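Local coordinates for protein argonaute (Marinitoga piezophila, PDB 5I4A) that uses short 5'-hydroxyl RNA guides to find complementary single-stranded DNA or RNA targets and cleaves them, preferring manganese for DNA cleavage, at residues A[601-604]-A[605-609]; A[555-559]-A[560-564]; A[487-490]-A[491-494]. All coordinates share one frame; numbering follows the deposited sequence.

In the fold
In chain order the three contacts follow one another in series within the PIWI domain, whose RNase H fold carries the catalytic residues; none nests inside or crosses another. Contact 3 (487-494) comes first, two turns near the start of helix 485-507, which packs near the strand 472-482 edge of the mixed sheet. Contact 2 (555-564) closes a turn that leads into strand 560-565, toward the other edge of that sheet. Contact 1 (601-609) covers the last turn of helix 595-605 and the loop that follows it. Contacts 1 and 2 touch, with Tyr603 lying against Glu559 and Ile561, whereas contact 3 stays about 16 Å from contact 1 between nearest atoms.

Contact 1: A[601-604]-A[605-609]; sequences QIYL and LTRVA
Gln601 O takes the N-H of Leu605 at 2.9 Å, an i to i+4 bond in the last turn of helix 595-605, which packs on the RNase H-like sheet of the PIWI domain. The side chain of Leu605 bends back over the same carbonyl, CG lying 3.2 Å from Gln601 O. The Gln601 amide itself reaches away, its OE1 bonded to Tyr445. Ile602 O receives a second, weak bond from Leu605 N and meets the methyl CG2 of Thr606 at 3.6 Å, while the Ile602 side chain packs on Leu517 of strand 513-519. At Tyr603 the pattern tightens to i to i+3: Tyr603 O is gripped by two donors of a single residue, Thr606 N at 3.0 Å from above the carbonyl plane and Thr606 OG1 at 2.7 Å, nearly along the C=O axis. The threonine torsion (chi1 78°) sets OG1 between its own backbone N and carbonyl carbon, folding the hydroxyl back onto the preceding turn and satisfying it inside a buried region. The phenol of Tyr603 runs alongside the Arg607 side chain, pointing the same way, with ring and guanidinium planes 50° apart; its ring also meets Tyr571 edge-to-face. Leu604 O accepts from Arg607 N at 2.9 Å as the helix gives way to loop, and Val608 CG1 packs against that oxygen. Leu434 of strand 433-434 touches Leu604, Arg607 and Val608 together. Arg607 bends at chi2 (-72°), bringing its guanidinium up beside the phenol, where NH1 bonds to Tyr271. Between the two polar ends sits one water: it is 2.8 Å from Tyr603 OH and accepts from Arg607 NH2 at 3.0 Å.

Contact 2: A[555-559]-A[560-564]; sequences DDLKE and WIIKL
Leu557 CG (chi1 -56°) and Ile562 CG1 (chi1 -65°) both stand opposite their carbonyl carbons, which sends the leucine fork and the isoleucine CD1 to meet across a type II beta turn running from Leu557 to Trp560. The turn feeds strand 560-565 of the PIWI domain, which pairs with strand 264-266 of linker L2. Leu557 CD2 touches Ile562 CD1 at 3.6 Å and Leu557 CD1 comes equally near; the isoleucine methyl therefore presses against both prongs, and the two side chains cross at about a right angle. Both residues are buried. The turn closes through Trp560 N, which donates to Leu557 O at 3.0 Å from above the carbonyl plane. Glu559, the third residue of the turn, takes a positive phi of 70°, the backbone twist that a type II turn needs at this position. Trp560 CB lies against Leu557 O, which is at the edge of the indole and in its plane. The indole CD1 passes close to Lys558 O at 3.3 Å, while Lys264 on strand 264-266 makes a cation-pi contact with the ring. Ile562 shares Lys264 with Trp560, whereas Ile561 points away from the turn and packs on Ile599 and Tyr603 of helix 595-605. Gln579 holds the approach to the turn through Asp555 O and Leu557 N. Glu559 O, buried here, has no hydrogen-bond partner in the model. Ahead of the turn, the Lys558 ammonium forms only a long, weak salt bridge with Asp556 OD1. That carboxylate oxygen also closes an Asx turn: met from above the carboxylate plane, Asp556 OD1 accepts from Lys558 N at 3.3 Å.

Contact 3: A[487-490]-A[491-494]; sequences MNLD and ILEK
Lys494 curls back over the carbonyl of Asp490, one turn earlier in the PIWI-domain helix 485-507, its CD and CE passing 3.1 and 3.2 Å from Asp490 O. Bends at chi2 (39°) and chi3 (136°) bring the ammonium round to that oxygen, where NZ donates at 3.0 Å from above the carbonyl plane; Lys494 also touches a crystal neighbour, and the lattice may favour the curl. Lys494 N donates to the same atom within the plane, so Asp490 O holds the regular i to i+4 helix bond and a side-chain bond together. The Asp490 and Lys494 side chains lie side by side; NZ makes only long salt bridges, to Asp490 OD1 and to Glu493 OE2, both 3.9 Å, while the closer charge partner of the aspartate is Lys486 NZ at OD2. The ammonium, near both acids, probably eases repulsion between the two carboxylates. Against helix 526-532 the packing is apolar: Leu489 and Leu492 point the same way, CD2 meeting CD1 at 4.1 Å, and both pack on Phe532. Leu489 also lies near the side chain of Glu485, inferred to be catalytic, at the start of this helix. Other i to i+4 bonds include Leu492 N to Asn488 O at 3.0 Å and Ile491 N to Met487 O at 3.3 Å. Ile491 CG1 packs against Met487 O as well.

Contact 1: A[601-604]-A[605-609]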
loop_
_atom_site.group_PDB
_atom_site.type_symbol
_atom_site.label_atom_id
_atom_site.label_comp_id
_atom_site.label_asym_id
_atom_site.label_seq_id
_atom_site.Cartn_x
_atom_site.Cartn_y
_atom_site.Cartn_z
ATOM N N GLN A 601 -17.246 -7.559 -7.567
ATOM C CA GLN A 601 -16.475 -7.197 -8.752
ATOM C C GLN A 601 -15.155 -6.545 -8.369
ATOM O O GLN A 601 -14.136 -6.762 -9.032
ATOM C CB GLN A 601 -17.287 -6.271 -9.656
ATOM C CG GLN A 601 -18.346 -6.981 -10.474
ATOM C CD GLN A 601 -19.137 -6.026 -11.339
ATOM O OE1 GLN A 601 -18.573 -5.146 -11.987
ATOM N NE2 GLN A 601 -20.454 -6.185 -11.344
ATOM N N ILE A 602 -15.153 -5.745 -7.300
ATOM C CA ILE A 602 -13.917 -5.113 -6.849
ATOM C C ILE A 602 -12.927 -6.169 -6.378
ATOM O O ILE A 602 -11.722 -6.078 -6.646
ATOM C CB ILE A 602 -14.220 -4.075 -5.753
ATOM C CG1 ILE A 602 -14.976 -2.884 -6.352
ATOM C CG2 ILE A 602 -12.939 -3.618 -5.067
ATOM C CD1 ILE A 602 -15.524 -1.939 -5.330
ATOM N N TYR A 603 -13.419 -7.196 -5.682
ATOM C CA TYR A 603 -12.543 -8.281 -5.256
ATOM C C TYR A 603 -12.020 -9.071 -6.449
ATOM O O TYR A 603 -10.833 -9.415 -6.503
ATOM C CB TYR A 603 -13.276 -9.204 -4.283
ATOM C CG TYR A 603 -12.411 -10.332 -3.771
ATOM C CD1 TYR A 603 -11.482 -10.113 -2.764
ATOM C CD2 TYR A 603 -12.518 -11.610 -4.297
ATOM C CE1 TYR A 603 -10.685 -11.137 -2.293
ATOM C CE2 TYR A 603 -11.725 -12.642 -3.833
ATOM C CZ TYR A 603 -10.812 -12.400 -2.829
ATOM O OH TYR A 603 -10.018 -13.417 -2.357
ATOM N N LEU A 604 -12.893 -9.376 -7.412
ATOM C CA LEU A 604 -12.450 -10.084 -8.609
ATOM C C LEU A 604 -11.403 -9.283 -9.369
ATOM O O LEU A 604 -10.531 -9.867 -10.020
ATOM C CB LEU A 604 -13.642 -10.393 -9.517
ATOM C CG LEU A 604 -14.691 -11.388 -9.012
ATOM C CD1 LEU A 604 -15.961 -11.285 -9.834
ATOM C CD2 LEU A 604 -14.155 -12.814 -9.040
ATOM N N LEU A 605 -11.461 -7.952 -9.285
ATOM C CA LEU A 605 -10.455 -7.123 -9.941
ATOM C C LEU A 605 -9.053 -7.387 -9.406
ATOM O O LEU A 605 -8.067 -7.126 -10.107
ATOM C CB LEU A 605 -10.800 -5.644 -9.784
ATOM C CG LEU A 605 -11.897 -5.115 -10.712
ATOM C CD1 LEU A 605 -12.164 -3.648 -10.428
ATOM C CD2 LEU A 605 -11.495 -5.328 -12.164
ATOM N N THR A 606 -8.933 -7.886 -8.175
ATOM C CA THR A 606 -7.617 -8.240 -7.653
ATOM C C THR A 606 -7.027 -9.470 -8.333
ATOM O O THR A 606 -5.856 -9.787 -8.099
ATOM C CB THR A 606 -7.684 -8.480 -6.140
ATOM O OG1 THR A 606 -8.242 -9.775 -5.882
ATOM C CG2 THR A 606 -8.544 -7.417 -5.462
ATOM N N ARG A 607 -7.803 -10.165 -9.167
ATOM C CA ARG A 607 -7.349 -11.385 -9.816
ATOM C C ARG A 607 -7.459 -11.358 -11.333
ATOM O O ARG A 607 -7.122 -12.359 -11.972
ATOM C CB ARG A 607 -8.139 -12.596 -9.296
ATOM C CG ARG A 607 -8.068 -12.806 -7.795
ATOM C CD ARG A 607 -6.701 -13.314 -7.354
ATOM N NE ARG A 607 -6.751 -13.823 -5.988
ATOM C CZ ARG A 607 -7.085 -15.070 -5.672
ATOM N NH1 ARG A 607 -7.389 -15.939 -6.628
ATOM N NH2 ARG A 607 -7.117 -15.448 -4.400
ATOM N N VAL A 608 -7.926 -10.258 -11.933
ATOM C CA VAL A 608 -8.054 -10.206 -13.387
ATOM C C VAL A 608 -6.707 -10.203 -14.087
ATOM O O VAL A 608 -6.656 -10.308 -15.317
ATOM C CB VAL A 608 -8.869 -8.976 -13.836
ATOM C CG1 VAL A 608 -10.278 -9.047 -13.283
ATOM C CG2 VAL A 608 -8.179 -7.695 -13.408
ATOM N N ALA A 609 -5.617 -10.081 -13.335
ATOM C CA ALA A 609 -4.278 -10.237 -13.879
ATOM C C ALA A 609 -3.378 -10.784 -12.782
ATOM O O ALA A 609 -3.662 -10.644 -11.590
ATOM C CB ALA A 609 -3.723 -8.915 -14.422
HETATM O O HOH W 1 -7.295 -13.042 -2.652
#

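Contact 2: A[555-559]-A[560-564]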
loop_
_atom_site.group_PDB
_atom_site.type_symbol
_atom_site.label_atom_id
_atom_site.label_comp_id
_atom_site.label_asym_id
_atom_site.label_seq_id
_atom_site.Cartn_x
_atom_site.Cartn_y
_atom_site.Cartn_z
ATOM N N ASP A 555 -8.678 -14.688 14.184
ATOM C CA ASP A 555 -9.194 -15.704 13.282
ATOM C C ASP A 555 -8.612 -15.509 11.885
ATOM O O ASP A 555 -8.126 -14.432 11.529
ATOM C CB ASP A 555 -10.720 -15.645 13.223
ATOM C CG ASP A 555 -11.367 -15.934 14.562
ATOM O OD1 ASP A 555 -10.851 -16.800 15.297
ATOM O OD2 ASP A 555 -12.393 -15.295 14.877
ATOM N N ASP A 556 -8.667 -16.574 11.087
ATOM C CA ASP A 556 -8.188 -16.533 9.708
ATOM C C ASP A 556 -9.302 -15.996 8.819
ATOM O O ASP A 556 -10.346 -16.639 8.657
ATOM C CB ASP A 556 -7.740 -17.914 9.238
ATOM C CG ASP A 556 -7.303 -17.916 7.786
ATOM O OD1 ASP A 556 -6.700 -16.915 7.347
ATOM O OD2 ASP A 556 -7.567 -18.911 7.080
ATOM N N LEU A 557 -9.078 -14.821 8.237
ATOM C CA LEU A 557 -10.038 -14.182 7.350
ATOM C C LEU A 557 -9.530 -14.085 5.918
ATOM O O LEU A 557 -10.157 -13.413 5.092
ATOM C CB LEU A 557 -10.389 -12.789 7.879
ATOM C CG LEU A 557 -10.913 -12.748 9.316
ATOM C CD1 LEU A 557 -10.935 -11.324 9.840
ATOM C CD2 LEU A 557 -12.294 -13.368 9.391
ATOM N N LYS A 558 -8.410 -14.734 5.604
ATOM C CA LYS A 558 -7.850 -14.645 4.264
ATOM C C LYS A 558 -8.826 -15.211 3.240
ATOM O O LYS A 558 -9.407 -16.283 3.442
ATOM C CB LYS A 558 -6.512 -15.383 4.192
ATOM C CG LYS A 558 -5.458 -14.876 5.170
ATOM C CD LYS A 558 -4.060 -15.070 4.601
ATOM C CE LYS A 558 -2.993 -14.991 5.681
ATOM N NZ LYS A 558 -2.923 -16.251 6.474
ATOM N N GLU A 559 -9.009 -14.469 2.146
ATOM C CA GLU A 559 -9.939 -14.755 1.055
ATOM C C GLU A 559 -11.399 -14.593 1.463
ATOM O O GLU A 559 -12.293 -15.026 0.727
ATOM C CB GLU A 559 -9.711 -16.152 0.464
ATOM C CG GLU A 559 -8.285 -16.365 -0.035
ATOM C CD GLU A 559 -8.064 -17.744 -0.623
ATOM O OE1 GLU A 559 -7.337 -18.551 -0.005
ATOM O OE2 GLU A 559 -8.623 -18.022 -1.704
ATOM N N TRP A 560 -11.668 -13.967 2.606
ATOM C CA TRP A 560 -13.022 -13.692 3.056
ATOM C C TRP A 560 -13.364 -12.221 2.858
ATOM O O TRP A 560 -12.507 -11.343 2.980
ATOM C CB TRP A 560 -13.198 -14.057 4.532
ATOM C CG TRP A 560 -13.362 -15.517 4.767
ATOM C CD1 TRP A 560 -12.373 -16.439 4.953
ATOM C CD2 TRP A 560 -14.598 -16.234 4.837
ATOM N NE1 TRP A 560 -12.918 -17.686 5.137
ATOM C CE2 TRP A 560 -14.284 -17.587 5.070
ATOM C CE3 TRP A 560 -15.942 -15.863 4.726
ATOM C CZ2 TRP A 560 -15.263 -18.569 5.195
ATOM C CZ3 TRP A 560 -16.912 -16.840 4.850
ATOM C CH2 TRP A 560 -16.569 -18.176 5.082
ATOM N N ILE A 561 -14.633 -11.965 2.551
ATOM C CA ILE A 561 -15.180 -10.615 2.472
ATOM C C ILE A 561 -16.143 -10.437 3.638
ATOM O O ILE A 561 -17.102 -11.206 3.784
ATOM C CB ILE A 561 -15.883 -10.357 1.130
ATOM C CG1 ILE A 561 -14.875 -10.389 -0.020
ATOM C CG2 ILE A 561 -16.610 -9.021 1.159
ATOM C CD1 ILE A 561 -15.436 -9.870 -1.331
ATOM N N ILE A 562 -15.889 -9.428 4.464
ATOM C CA ILE A 562 -16.670 -9.168 5.667
ATOM C C ILE A 562 -17.446 -7.875 5.472
ATOM O O ILE A 562 -16.885 -6.867 5.028
ATOM C CB ILE A 562 -15.771 -9.092 6.911
ATOM C CG1 ILE A 562 -15.114 -10.450 7.165
ATOM C CG2 ILE A 562 -16.562 -8.635 8.129
ATOM C CD1 ILE A 562 -14.114 -10.434 8.294
ATOM N N LYS A 563 -18.733 -7.904 5.803
ATOM C CA LYS A 563 -19.581 -6.723 5.736
ATOM C C LYS A 563 -19.582 -6.025 7.088
ATOM O O LYS A 563 -19.930 -6.634 8.105
ATOM C CB LYS A 563 -21.003 -7.101 5.327
ATOM C CG LYS A 563 -22.026 -6.000 5.545
ATOM C CD LYS A 563 -23.144 -6.107 4.526
ATOM C CE LYS A 563 -24.480 -5.688 5.103
ATOM N NZ LYS A 563 -25.553 -5.749 4.072
ATOM N N LEU A 564 -19.188 -4.753 7.099
ATOM C CA LEU A 564 -19.292 -3.929 8.297
ATOM C C LEU A 564 -20.675 -3.302 8.422
ATOM O O LEU A 564 -21.353 -3.478 9.440
ATOM C CB LEU A 564 -18.219 -2.840 8.280
ATOM C CG LEU A 564 -16.779 -3.339 8.240
ATOM C CD1 LEU A 564 -15.829 -2.154 8.216
ATOM C CD2 LEU A 564 -16.495 -4.245 9.429
#

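Contact 3: A[487-490]-A[491-494]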
loop_
_atom_site.group_PDB
_atom_site.type_symbol
_atom_site.label_atom_id
_atom_site.label_comp_id
_atom_site.label_asym_id
_atom_site.label_seq_id
_atom_site.Cartn_x
_atom_site.Cartn_y
_atom_site.Cartn_z
ATOM N N MET A 487 -7.869 23.532 -9.742
ATOM C CA MET A 487 -7.015 23.108 -10.845
ATOM C C MET A 487 -6.883 21.592 -10.866
ATOM O O MET A 487 -6.965 20.971 -11.930
ATOM C CB MET A 487 -5.643 23.779 -10.777
ATOM C CG MET A 487 -5.718 25.269 -10.963
ATOM S SD MET A 487 -4.089 25.977 -11.178
ATOM C CE MET A 487 -3.225 25.161 -9.845
ATOM N N ASN A 488 -6.771 20.972 -9.688
ATOM C CA ASN A 488 -6.561 19.527 -9.626
ATOM C C ASN A 488 -7.765 18.749 -10.154
ATOM O O ASN A 488 -7.610 17.707 -10.792
ATOM C CB ASN A 488 -6.236 19.109 -8.193
ATOM C CG ASN A 488 -4.925 19.692 -7.699
ATOM O OD1 ASN A 488 -4.068 20.091 -8.489
ATOM N ND2 ASN A 488 -4.761 19.737 -6.382
ATOM N N LEU A 489 -8.970 19.229 -9.891
ATOM C CA LEU A 489 -10.171 18.546 -10.362
ATOM C C LEU A 489 -10.417 18.755 -11.846
ATOM O O LEU A 489 -11.068 17.918 -12.485
ATOM C CB LEU A 489 -11.372 19.029 -9.553
ATOM C CG LEU A 489 -11.877 18.329 -8.275
ATOM C CD1 LEU A 489 -12.659 19.319 -7.513
ATOM C CD2 LEU A 489 -12.753 17.192 -8.663
ATOM N N ASP A 490 -9.892 19.837 -12.414
ATOM C CA ASP A 490 -9.937 19.986 -13.865
ATOM C C ASP A 490 -9.137 18.881 -14.544
ATOM O O ASP A 490 -9.646 18.167 -15.420
ATOM C CB ASP A 490 -9.407 21.359 -14.291
ATOM C CG ASP A 490 -10.357 22.494 -13.947
ATOM O OD1 ASP A 490 -11.575 22.242 -13.775
ATOM O OD2 ASP A 490 -9.889 23.646 -13.863
ATOM N N ILE A 491 -7.893 18.690 -14.102
ATOM C CA ILE A 491 -7.036 17.667 -14.686
ATOM C C ILE A 491 -7.627 16.281 -14.461
ATOM O O ILE A 491 -7.581 15.422 -15.350
ATOM C CB ILE A 491 -5.608 17.776 -14.120
ATOM C CG1 ILE A 491 -4.977 19.114 -14.507
ATOM C CG2 ILE A 491 -4.739 16.630 -14.626
ATOM C CD1 ILE A 491 -4.683 19.242 -15.987
ATOM N N LEU A 492 -8.185 16.041 -13.271
ATOM C CA LEU A 492 -8.862 14.775 -12.998
ATOM C C LEU A 492 -9.927 14.497 -14.048
ATOM O O LEU A 492 -9.979 13.407 -14.631
ATOM C CB LEU A 492 -9.485 14.804 -11.598
ATOM C CG LEU A 492 -9.909 13.526 -10.856
ATOM C CD1 LEU A 492 -10.404 13.890 -9.464
ATOM C CD2 LEU A 492 -10.972 12.702 -11.583
ATOM N N GLU A 493 -10.794 15.480 -14.295
ATOM C CA GLU A 493 -11.825 15.324 -15.314
ATOM C C GLU A 493 -11.212 15.023 -16.676
ATOM O O GLU A 493 -11.705 14.159 -17.408
ATOM C CB GLU A 493 -12.685 16.585 -15.376
ATOM C CG GLU A 493 -13.605 16.661 -16.579
ATOM C CD GLU A 493 -14.499 17.886 -16.542
ATOM O OE1 GLU A 493 -15.274 18.091 -17.500
ATOM O OE2 GLU A 493 -14.428 18.641 -15.549
ATOM N N LYS A 494 -10.124 15.716 -17.022
ATOM C CA LYS A 494 -9.515 15.547 -18.338
ATOM C C LYS A 494 -8.998 14.124 -18.522
ATOM O O LYS A 494 -9.292 13.469 -19.527
ATOM C CB LYS A 494 -8.388 16.568 -18.526
ATOM C CG LYS A 494 -8.827 17.938 -19.069
ATOM C CD LYS A 494 -10.149 18.413 -18.476
ATOM C CE LYS A 494 -10.105 19.877 -18.071
ATOM N NZ LYS A 494 -11.175 20.183 -17.081
#